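Local coordinates for outer membrane protein SusF (Bacteroides thetaiotaomicron, PDB 4FE9), which binds starch at the outer surface of the cell through three carbohydrate-binding modules, before the starch is imported for degradation, at residues E262-G273 with N304-W315; V286-W296 with I438-D446. All coordinates share one frame; numbering follows the deposited sequence.

Contact 1: residues E262-G273 with N304-W315; sequences ELYMTGSAYNWG and NDQVKFAPQANW. With GLC (alpha-D-glucopyranose), chain C; GLC (alpha-D-glucopyranose), chain B; EDO (1,2-ethanediol), chain H.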
loop_
_atom_site.group_PDB
_atom_site.type_symbol
_atom_site.label_atom_id
_atom_site.label_comp_id
_atom_site.label_asym_id
_atom_site.label_seq_id
_atom_site.Cartn_x
_atom_site.Cartn_y
_atom_site.Cartn_z
ATOM N N GLU A 262 6.211 15.214 13.078
ATOM C CA GLU A 262 7.302 15.953 12.421
ATOM C C GLU A 262 8.173 15.003 11.654
ATOM O O GLU A 262 8.279 13.835 12.017
ATOM C CB GLU A 262 8.136 16.686 13.473
ATOM C CG GLU A 262 7.323 17.743 14.279
ATOM C CD GLU A 262 8.206 18.584 15.240
ATOM O OE1 GLU A 262 9.325 18.137 15.604
ATOM O OE2 GLU A 262 7.734 19.652 15.687
ATOM N N LEU A 263 8.957 15.542 10.728
ATOM C CA LEU A 263 9.884 14.728 9.943
ATOM C C LEU A 263 11.080 15.550 9.484
ATOM O O LEU A 263 10.949 16.742 9.152
ATOM C CB LEU A 263 9.184 14.133 8.713
ATOM C CG LEU A 263 9.944 12.970 8.073
ATOM C CD1 LEU A 263 9.802 11.697 8.919
ATOM C CD2 LEU A 263 9.475 12.736 6.658
ATOM N N TYR A 264 12.249 14.920 9.515
ATOM C CA TYR A 264 13.505 15.605 9.264
ATOM C C TYR A 264 14.344 14.763 8.327
ATOM O O TYR A 264 14.190 13.533 8.280
ATOM C CB TYR A 264 14.271 15.819 10.560
ATOM C CG TYR A 264 13.572 16.726 11.562
ATOM C CD1 TYR A 264 13.830 18.098 11.589
ATOM C CD2 TYR A 264 12.689 16.198 12.505
ATOM C CE1 TYR A 264 13.207 18.930 12.525
ATOM C CE2 TYR A 264 12.037 17.013 13.411
ATOM C CZ TYR A 264 12.268 18.379 13.395
ATOM O OH TYR A 264 11.668 19.166 14.336
ATOM N N MET A 265 15.089 15.449 7.468
ATOM C CA MET A 265 15.990 14.823 6.516
ATOM C C MET A 265 17.415 15.185 6.870
ATOM O O MET A 265 17.695 16.315 7.284
ATOM C CB MET A 265 15.680 15.315 5.108
ATOM C CG MET A 265 16.675 14.821 4.029
ATOM S SD MET A 265 16.164 15.265 2.383
ATOM C CE MET A 265 16.765 16.954 2.327
ATOM N N THR A 266 18.266 14.169 6.920
ATOM C CA THR A 266 19.698 14.364 6.929
ATOM C C THR A 266 20.311 13.568 5.769
ATOM O O THR A 266 19.585 13.098 4.871
ATOM C CB THR A 266 20.310 13.949 8.269
ATOM O OG1 THR A 266 21.666 14.400 8.345
ATOM C CG2 THR A 266 20.255 12.421 8.460
ATOM N N GLY A 267 21.641 13.517 5.719
ATOM C CA GLY A 267 22.323 13.284 4.464
ATOM C C GLY A 267 23.830 13.298 4.561
ATOM O O GLY A 267 24.411 13.769 5.562
ATOM N N SER A 268 24.469 12.707 3.548
ATOM C CA SER A 268 25.907 12.897 3.313
ATOM C C SER A 268 26.259 14.373 3.230
ATOM O O SER A 268 27.158 14.828 3.916
ATOM C CB SER A 268 26.373 12.151 2.040
ATOM O OG SER A 268 25.522 12.413 0.932
ATOM N N ALA A 269 25.465 15.135 2.483
ATOM C CA ALA A 269 25.667 16.591 2.381
ATOM C C ALA A 269 25.374 17.381 3.683
ATOM O O ALA A 269 25.473 18.605 3.693
ATOM C CB ALA A 269 24.873 17.157 1.220
ATOM N N TYR A 270 25.029 16.677 4.771
ATOM C CA TYR A 270 24.652 17.337 6.052
ATOM C C TYR A 270 25.375 16.730 7.220
ATOM O O TYR A 270 24.841 16.689 8.338
ATOM C CB TYR A 270 23.134 17.246 6.318
ATOM C CG TYR A 270 22.267 17.797 5.216
ATOM C CD1 TYR A 270 22.087 19.167 5.060
ATOM C CD2 TYR A 270 21.658 16.960 4.324
ATOM C CE1 TYR A 270 21.302 19.679 4.015
ATOM C CE2 TYR A 270 20.919 17.453 3.257
ATOM C CZ TYR A 270 20.714 18.815 3.137
ATOM O OH TYR A 270 19.971 19.303 2.077
ATOM N N ASN A 271 26.503 16.089 6.936
ATOM C CA ASN A 271 27.332 15.527 7.969
ATOM C C ASN A 271 26.711 14.321 8.644
ATOM O O ASN A 271 26.992 14.038 9.809
ATOM C CB ASN A 271 27.700 16.597 9.009
ATOM C CG ASN A 271 29.051 16.326 9.673
ATOM O OD1 ASN A 271 30.019 15.957 9.001
ATOM N ND2 ASN A 271 29.098 16.434 10.992
ATOM N N TRP A 272 25.889 13.579 7.899
ATOM C CA TRP A 272 25.108 12.464 8.486
ATOM C C TRP A 272 24.592 12.741 9.924
ATOM O O TRP A 272 24.700 11.884 10.807
ATOM C CB TRP A 272 25.919 11.152 8.444
ATOM C CG TRP A 272 26.006 10.558 7.067
ATOM C CD1 TRP A 272 27.126 10.468 6.268
ATOM C CD2 TRP A 272 24.915 10.091 6.279
ATOM N NE1 TRP A 272 26.782 9.957 5.029
ATOM C CE2 TRP A 272 25.438 9.692 5.021
ATOM C CE3 TRP A 272 23.535 9.984 6.501
ATOM C CZ2 TRP A 272 24.625 9.201 3.997
ATOM C CZ3 TRP A 272 22.729 9.471 5.481
ATOM C CH2 TRP A 272 23.277 9.059 4.264
ATOM N N GLY A 273 23.956 13.896 10.121
ATOM C CA GLY A 273 23.131 14.130 11.317
ATOM C C GLY A 273 23.897 14.450 12.588
ATOM O O GLY A 273 23.339 14.391 13.690
ATOM N N ASN A 304 24.690 11.926 -6.481
ATOM C CA ASN A 304 25.321 11.032 -5.492
ATOM C C ASN A 304 25.194 11.447 -4.032
ATOM O O ASN A 304 25.776 10.814 -3.150
ATOM C CB ASN A 304 26.791 10.783 -5.839
ATOM C CG ASN A 304 26.969 10.120 -7.210
ATOM O OD1 ASN A 304 25.992 9.788 -7.901
ATOM N ND2 ASN A 304 28.209 10.000 -7.635
ATOM N N ASP A 305 24.472 12.529 -3.776
ATOM C CA ASP A 305 23.996 12.815 -2.413
ATOM C C ASP A 305 23.202 11.615 -1.871
ATOM O O ASP A 305 22.395 11.043 -2.579
ATOM C CB ASP A 305 23.110 14.069 -2.425
ATOM C CG ASP A 305 23.938 15.390 -2.437
ATOM O OD1 ASP A 305 25.142 15.347 -2.030
ATOM O OD2 ASP A 305 23.368 16.469 -2.833
ATOM N N GLN A 306 23.478 11.217 -0.634
ATOM C CA GLN A 306 22.627 10.228 0.055
ATOM C C GLN A 306 21.865 10.883 1.185
ATOM O O GLN A 306 22.400 11.739 1.862
ATOM C CB GLN A 306 23.473 9.081 0.600
ATOM C CG GLN A 306 24.112 8.233 -0.516
ATOM C CD GLN A 306 25.123 7.249 0.001
ATOM O OE1 GLN A 306 24.832 6.442 0.879
ATOM N NE2 GLN A 306 26.294 7.254 -0.595
ATOM N N VAL A 307 20.614 10.480 1.375
ATOM C CA VAL A 307 19.789 11.016 2.469
ATOM C C VAL A 307 19.026 9.943 3.229
ATOM O O VAL A 307 18.708 8.877 2.677
ATOM C CB VAL A 307 18.777 12.063 1.951
ATOM C CG1 VAL A 307 19.514 13.307 1.388
ATOM C CG2 VAL A 307 17.874 11.465 0.932
ATOM N N LYS A 308 18.629 10.274 4.461
ATOM C CA LYS A 308 17.647 9.466 5.218
ATOM C C LYS A 308 16.687 10.412 5.994
ATOM O O LYS A 308 16.966 11.602 6.133
ATOM C CB LYS A 308 18.361 8.553 6.210
ATOM C CG LYS A 308 18.901 7.285 5.599
ATOM C CD LYS A 308 19.454 6.391 6.631
ATOM C CE LYS A 308 18.506 5.263 6.928
ATOM N NZ LYS A 308 19.178 4.196 7.723
ATOM N N PHE A 309 15.585 9.867 6.484
ATOM C CA PHE A 309 14.533 10.657 7.121
ATOM C C PHE A 309 14.286 10.101 8.501
ATOM O O PHE A 309 14.535 8.926 8.742
ATOM C CB PHE A 309 13.236 10.592 6.302
ATOM C CG PHE A 309 13.375 11.124 4.921
ATOM C CD1 PHE A 309 13.727 10.281 3.868
ATOM C CD2 PHE A 309 13.145 12.466 4.654
ATOM C CE1 PHE A 309 13.866 10.779 2.571
ATOM C CE2 PHE A 309 13.352 12.990 3.368
ATOM C CZ PHE A 309 13.704 12.131 2.325
ATOM N N ALA A 310 13.872 10.961 9.436
ATOM C CA ALA A 310 13.601 10.530 10.830
ATOM C C ALA A 310 12.490 11.375 11.456
ATOM O O ALA A 310 12.304 12.536 11.084
ATOM C CB ALA A 310 14.861 10.638 11.679
ATOM N N PRO A 311 11.847 10.847 12.508
ATOM C CA PRO A 311 10.742 11.555 13.091
ATOM C C PRO A 311 11.187 12.581 14.172
ATOM O O PRO A 311 10.347 13.166 14.834
ATOM C CB PRO A 311 9.914 10.421 13.724
ATOM C CG PRO A 311 10.901 9.429 14.106
ATOM C CD PRO A 311 11.947 9.470 13.026
ATOM N N GLN A 312 12.496 12.682 14.413
ATOM C CA GLN A 312 13.064 13.788 15.160
ATOM C C GLN A 312 14.396 14.147 14.502
ATOM O O GLN A 312 14.776 13.516 13.510
ATOM C CB GLN A 312 13.268 13.403 16.610
ATOM C CG GLN A 312 14.328 12.294 16.834
ATOM C CD GLN A 312 13.818 10.899 16.454
ATOM O OE1 GLN A 312 12.829 10.422 17.007
ATOM N NE2 GLN A 312 14.595 10.186 15.647
ATOM N N ALA A 313 15.038 15.228 14.985
ATOM C CA ALA A 313 16.296 15.715 14.419
ATOM C C ALA A 313 17.460 14.896 14.994
ATOM O O ALA A 313 18.314 15.420 15.709
ATOM C CB ALA A 313 16.484 17.224 14.719
ATOM N N ASN A 314 17.421 13.585 14.749
ATOM C CA ASN A 314 18.369 12.659 15.328
ATOM C C ASN A 314 18.084 11.259 14.810
ATOM O O ASN A 314 16.994 11.002 14.264
ATOM C CB ASN A 314 18.284 12.672 16.844
ATOM C CG ASN A 314 19.545 12.122 17.501
ATOM O OD1 ASN A 314 20.570 11.970 16.853
ATOM N ND2 ASN A 314 19.478 11.873 18.789
ATOM N N TRP A 315 19.045 10.338 15.002
ATOM C CA TRP A 315 18.876 8.948 14.524
ATOM C C TRP A 315 17.904 8.216 15.432
ATOM O O TRP A 315 17.718 8.607 16.587
ATOM C CB TRP A 315 20.227 8.225 14.476
ATOM C CG TRP A 315 21.139 8.813 13.461
ATOM C CD1 TRP A 315 22.216 9.621 13.709
ATOM C CD2 TRP A 315 20.879 8.930 12.060
ATOM N NE1 TRP A 315 22.769 10.045 12.529
ATOM C CE2 TRP A 315 21.926 9.695 11.504
ATOM C CE3 TRP A 315 19.902 8.412 11.212
ATOM C CZ2 TRP A 315 22.036 9.914 10.156
ATOM C CZ3 TRP A 315 20.000 8.655 9.873
ATOM C CH2 TRP A 315 21.029 9.438 9.354
HETATM C C1 GLC C . 24.184 6.906 8.620
HETATM C C2 GLC C . 24.267 6.474 7.174
HETATM C C3 GLC C . 25.603 5.768 6.889
HETATM C C4 GLC C . 26.773 6.634 7.303
HETATM C C5 GLC C . 26.604 6.974 8.782
HETATM C C6 GLC C . 27.706 7.910 9.264
HETATM O O2 GLC C . 23.223 5.533 6.971
HETATM O O3 GLC C . 25.699 5.454 5.498
HETATM O O4 GLC C . 27.992 5.898 7.098
HETATM O O5 GLC C . 25.360 7.640 8.992
HETATM O O6 GLC C . 27.664 7.950 10.690
HETATM C C1 GLC B . 21.687 4.567 12.606
HETATM C C2 GLC B . 20.980 4.774 11.272
HETATM C C3 GLC B . 21.968 4.805 10.128
HETATM C C4 GLC B . 23.030 5.855 10.393
HETATM C C5 GLC B . 23.669 5.611 11.735
HETATM C C6 GLC B . 24.696 6.692 12.053
HETATM O O2 GLC B . 20.073 3.705 11.063
HETATM O O3 GLC B . 21.310 5.084 8.886
HETATM O O4 GLC B . 24.041 5.747 9.424
HETATM O O5 GLC B . 22.683 5.576 12.775
HETATM O O6 GLC B . 25.262 6.388 13.327
HETATM C C1 EDO H . 15.481 14.172 19.897
HETATM O O1 EDO H . 15.629 15.442 19.211
HETATM C C2 EDO H . 16.872 13.596 20.226
HETATM O O2 EDO H . 16.831 12.161 20.231
HETATM O O HOH W 1 7.668 13.119 14.795
#
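The glucan-binding platform of the second carbohydrate-binding module is made by Trp272 and Trp315, whose indoles meet at Trp272 CE3 and Trp315 CH2 (3.8 Å). Each offers an apolar face to sugar: C2 of the chain C glucose lies over Trp272, C4 of the chain B glucose over the centre of Trp315. The Trp272 ring rests on the backbone of Gly267 and Ser268. Trp315 NE1 donates to Trp272 O (3.2 Å), which lies in the indole plane but is met from above its carbonyl plane, a bent bond favouring this ring rotation, while Thr266 CG2 presses on Trp315 CH2 at 3.2 Å. A phenylalanine in place of Trp315 would probably leave Trp272 O without this donor and shrink the chain B platform. Lys308, bent at chi3 (103°), brings NZ to 2.6 Å from O3 of that glucose and into a salt bridge with Asp318. Thr266 and Lys308 share one face of the antiparallel pair 264-267 and 306-310 in the module's beta sandwich, and the following loops bring Trp272 and Trp315 over it. On the other face, Met265 lies alongside Phe309 in Met-aromatic contact, SD 4.7 Å from the centroid. Beyond Gly267, Ser268 OG accepts from Gln306 N (2.8 Å, 169°).

Contact 2: residues V286-W296 with I438-D446; sequences VPVNGTKGTFW and IAYRGNGGD. With EDO (1,2-ethanediol), chain F.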
loop_
_atom_site.group_PDB
_atom_site.type_symbol
_atom_site.label_atom_id
_atom_site.label_comp_id
_atom_site.label_asym_id
_atom_site.label_seq_id
_atom_site.Cartn_x
_atom_site.Cartn_y
_atom_site.Cartn_z
ATOM N N VAL A 286 7.817 20.032 5.810
ATOM C CA VAL A 286 6.626 20.788 6.141
ATOM C C VAL A 286 5.416 19.838 6.156
ATOM O O VAL A 286 5.191 19.107 5.174
ATOM C CB VAL A 286 6.398 21.886 5.097
ATOM C CG1 VAL A 286 5.154 22.772 5.474
ATOM C CG2 VAL A 286 7.688 22.743 4.924
ATOM N N PRO A 287 4.663 19.797 7.281
ATOM C CA PRO A 287 3.476 18.910 7.243
ATOM C C PRO A 287 2.448 19.361 6.184
ATOM O O PRO A 287 2.194 20.542 6.042
ATOM C CB PRO A 287 2.889 19.002 8.690
ATOM C CG PRO A 287 3.418 20.297 9.252
ATOM C CD PRO A 287 4.660 20.723 8.431
ATOM N N VAL A 288 1.891 18.416 5.439
ATOM C CA VAL A 288 0.741 18.696 4.602
ATOM C C VAL A 288 -0.521 18.891 5.475
ATOM O O VAL A 288 -0.788 18.090 6.364
ATOM C CB VAL A 288 0.488 17.531 3.581
ATOM C CG1 VAL A 288 -0.759 17.808 2.757
ATOM C CG2 VAL A 288 1.705 17.346 2.674
ATOM N N ASN A 289 -1.286 19.954 5.200
ATOM C CA ASN A 289 -2.378 20.386 6.084
ATOM C C ASN A 289 -3.433 19.298 6.249
ATOM O O ASN A 289 -3.901 18.731 5.263
ATOM C CB ASN A 289 -3.032 21.657 5.537
ATOM C CG ASN A 289 -4.073 22.251 6.502
ATOM O OD1 ASN A 289 -5.143 21.699 6.677
ATOM N ND2 ASN A 289 -3.785 23.420 7.035
ATOM N N GLY A 290 -3.710 18.943 7.513
ATOM C CA GLY A 290 -4.790 18.027 7.859
ATOM C C GLY A 290 -4.554 16.638 7.323
ATOM O O GLY A 290 -5.503 15.905 7.077
ATOM N N THR A 291 -3.306 16.333 6.952
ATOM C CA THR A 291 -3.055 15.100 6.224
ATOM C C THR A 291 -2.021 14.258 6.934
ATOM O O THR A 291 -0.818 14.522 6.855
ATOM C CB THR A 291 -2.653 15.342 4.731
ATOM O OG1 THR A 291 -3.630 16.190 4.086
ATOM C CG2 THR A 291 -2.562 14.026 3.991
ATOM N N LYS A 292 -2.524 13.246 7.634
ATOM C CA LYS A 292 -1.762 12.393 8.559
ATOM C C LYS A 292 -0.390 11.920 8.009
ATOM O O LYS A 292 -0.319 11.170 7.050
ATOM C CB LYS A 292 -2.638 11.166 8.906
ATOM C CG LYS A 292 -2.065 10.212 9.931
ATOM C CD LYS A 292 -2.945 8.935 10.053
ATOM C CE LYS A 292 -4.064 9.122 11.066
ATOM N NZ LYS A 292 -3.566 8.895 12.445
ATOM N N GLY A 293 0.670 12.241 8.725
ATOM C CA GLY A 293 1.960 11.593 8.487
ATOM C C GLY A 293 2.580 11.963 7.126
ATOM O O GLY A 293 3.454 11.266 6.634
ATOM N N THR A 294 2.124 13.061 6.533
ATOM C CA THR A 294 2.615 13.462 5.234
ATOM C C THR A 294 3.267 14.832 5.238
ATOM O O THR A 294 2.779 15.772 5.908
ATOM C CB THR A 294 1.525 13.398 4.178
ATOM O OG1 THR A 294 0.565 14.435 4.409
ATOM C CG2 THR A 294 0.833 12.063 4.235
ATOM N N PHE A 295 4.364 14.958 4.479
ATOM C CA PHE A 295 5.304 16.084 4.613
ATOM C C PHE A 295 5.899 16.386 3.257
ATOM O O PHE A 295 5.852 15.541 2.356
ATOM C CB PHE A 295 6.450 15.744 5.586
ATOM C CG PHE A 295 5.997 15.376 6.933
ATOM C CD1 PHE A 295 5.870 16.334 7.918
ATOM C CD2 PHE A 295 5.765 14.055 7.260
ATOM C CE1 PHE A 295 5.407 15.989 9.184
ATOM C CE2 PHE A 295 5.337 13.694 8.533
ATOM C CZ PHE A 295 5.137 14.663 9.487
ATOM N N TRP A 296 6.439 17.584 3.103
ATOM C CA TRP A 296 7.089 17.985 1.871
ATOM C C TRP A 296 8.184 19.028 2.119
ATOM O O TRP A 296 8.293 19.606 3.227
ATOM C CB TRP A 296 6.073 18.485 0.834
ATOM C CG TRP A 296 5.412 19.830 1.204
ATOM C CD1 TRP A 296 4.378 20.025 2.092
ATOM C CD2 TRP A 296 5.870 21.141 0.833
ATOM N NE1 TRP A 296 4.169 21.382 2.298
ATOM C CE2 TRP A 296 5.033 22.083 1.491
ATOM C CE3 TRP A 296 6.955 21.611 0.081
ATOM C CZ2 TRP A 296 5.178 23.437 1.318
ATOM C CZ3 TRP A 296 7.063 22.964 -0.144
ATOM C CH2 TRP A 296 6.178 23.868 0.461
ATOM N N ILE A 438 10.587 32.709 4.746
ATOM C CA ILE A 438 9.494 31.870 4.245
ATOM C C ILE A 438 8.707 31.314 5.415
ATOM O O ILE A 438 9.295 30.791 6.341
ATOM C CB ILE A 438 9.997 30.726 3.358
ATOM C CG1 ILE A 438 10.926 31.281 2.271
ATOM C CG2 ILE A 438 8.806 30.020 2.711
ATOM C CD1 ILE A 438 11.290 30.278 1.180
ATOM N N ALA A 439 7.428 31.690 5.490
ATOM C CA ALA A 439 6.508 31.157 6.521
ATOM C C ALA A 439 5.558 30.156 5.891
ATOM O O ALA A 439 4.638 30.538 5.141
ATOM C CB ALA A 439 5.704 32.289 7.167
ATOM N N TYR A 440 5.715 28.896 6.269
ATOM C CA TYR A 440 4.848 27.852 5.788
ATOM C C TYR A 440 3.538 27.830 6.568
ATOM O O TYR A 440 3.545 27.711 7.818
ATOM C CB TYR A 440 5.544 26.495 5.925
ATOM C CG TYR A 440 6.773 26.381 5.074
ATOM C CD1 TYR A 440 6.668 26.172 3.716
ATOM C CD2 TYR A 440 8.043 26.632 5.609
ATOM C CE1 TYR A 440 7.792 26.148 2.908
ATOM C CE2 TYR A 440 9.176 26.614 4.807
ATOM C CZ TYR A 440 9.049 26.322 3.465
ATOM O OH TYR A 440 10.177 26.236 2.650
ATOM N N ARG A 441 2.444 27.641 5.844
ATOM C CA ARG A 441 1.152 27.498 6.500
ATOM C C ARG A 441 1.127 26.221 7.328
ATOM O O ARG A 441 0.688 26.224 8.476
ATOM C CB ARG A 441 0.005 27.505 5.486
ATOM C CG ARG A 441 -1.341 27.064 6.104
ATOM C CD ARG A 441 -2.520 27.522 5.253
ATOM N NE ARG A 441 -3.777 26.973 5.786
ATOM C CZ ARG A 441 -4.957 27.093 5.195
ATOM N NH1 ARG A 441 -6.067 26.711 5.845
ATOM N NH2 ARG A 441 -5.047 27.721 4.019
ATOM N N GLY A 442 1.563 25.109 6.734
ATOM C CA GLY A 442 1.574 23.856 7.435
ATOM C C GLY A 442 0.163 23.411 7.814
ATOM O O GLY A 442 -0.773 23.572 7.016
ATOM N N ASN A 443 -0.012 23.028 9.083
ATOM C CA ASN A 443 -1.346 22.676 9.627
ATOM C C ASN A 443 -2.229 23.831 10.074
ATOM O O ASN A 443 -3.297 23.594 10.655
ATOM C CB ASN A 443 -1.226 21.682 10.780
ATOM C CG ASN A 443 -0.810 20.329 10.315
ATOM O OD1 ASN A 443 -1.387 19.777 9.365
ATOM N ND2 ASN A 443 0.236 19.793 10.925
ATOM N N GLY A 444 -1.735 25.060 9.935
ATOM C CA GLY A 444 -2.423 26.230 10.477
ATOM C C GLY A 444 -3.516 26.675 9.518
ATOM O O GLY A 444 -3.696 26.072 8.438
ATOM N N GLY A 445 -4.305 27.669 9.937
ATOM C CA GLY A 445 -5.374 28.237 9.079
ATOM C C GLY A 445 -4.818 29.244 8.084
ATOM O O GLY A 445 -3.572 29.370 7.902
ATOM N N ASP A 446 -5.708 30.006 7.461
ATOM C CA ASP A 446 -5.271 31.014 6.503
ATOM C C ASP A 446 -4.254 31.897 7.184
ATOM O O ASP A 446 -4.454 32.302 8.321
ATOM C CB ASP A 446 -6.449 31.862 6.058
ATOM C CG ASP A 446 -7.422 31.093 5.149
ATOM O OD1 ASP A 446 -8.500 31.636 4.857
ATOM O OD2 ASP A 446 -7.055 30.020 4.640
HETATM C C1 EDO F . 12.048 23.474 2.634
HETATM O O1 EDO F . 11.086 23.491 1.571
HETATM C C2 EDO F . 11.458 22.668 3.765
HETATM O O2 EDO F . 12.361 22.697 4.872
HETATM O O HOH W 2 -0.281 17.084 8.748
HETATM O O HOH W 3 -6.550 24.589 8.005
#
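Asn289 ND2 lies among three oxygens at the junction of two modules. It donates to Gly442 O at 3.0 Å, in the carbonyl plane and on a lone pair, and to a water that also accepts from Arg441 NH1; Gly444 O is likewise 3.0 Å from ND2. The torsion that sets CG opposite the backbone N (chi1 -173°) carries the amide across to the 441-444 turn. Arg441 reaches back to the end of its own turn: NE donates to Gly444 O at 2.8 Å, while NH2 forms salt bridges with Asp446 and Glu430, so the guanidinium is firmly placed and its charge probably balanced. A second asparagine answers from the opposite segment, for Asn443 OD1 accepts from Gly290 N (3.1 Å, 158°) in the plane of its carbonyl, and its ND2 packs on the Pro287 ring. Gly442, with its positive phi, suits the second position of the type II' turn and brings its CA to 3.6 Å from Pro287 O.

Val286 CG2 sits over the centre of the Tyr440 ring, 3.7 Å from the centroid in a CH-pi contact, and Ile438 CG2 lies against the opposite face, toward its rim. The same tyrosine turns its edge toward the face of Trp296, planes 81° apart, in an offset edge-to-face pair. Tyrosine suits this margin because its ring packs on Val286 while the hydroxyl can meet polar groups. Joined in this way are the 286-296 hairpin of the second carbohydrate-binding module and the type II' turn following strand 437-440 of the third, an interdomain interface between consecutive modules.

How the contacts relate
Contact 1 lies within the second carbohydrate-binding module, whereas contact 2 joins that module to the third; their centres are about 20 Å apart. Three of the four segments, 262-273, 286-296 and 304-315, draw on one antiparallel sheet, in which strand 264-267 neighbours strand 283-287; 438-446 comes from the sheet of the third module. The chain alternates between the contacts, running from 262-273 to 286-296, back to 304-315 and then far on to 438-446. They touch through Phe295, whose CD2 is 3.7 Å from Leu263 CB. The glucose residues lie on contact 1, at the Trp272 and Trp315 end; Glu262 and Leu263, at the other end of that segment, meet contact 2, so the intermodule interface stands apart from the sugar platform.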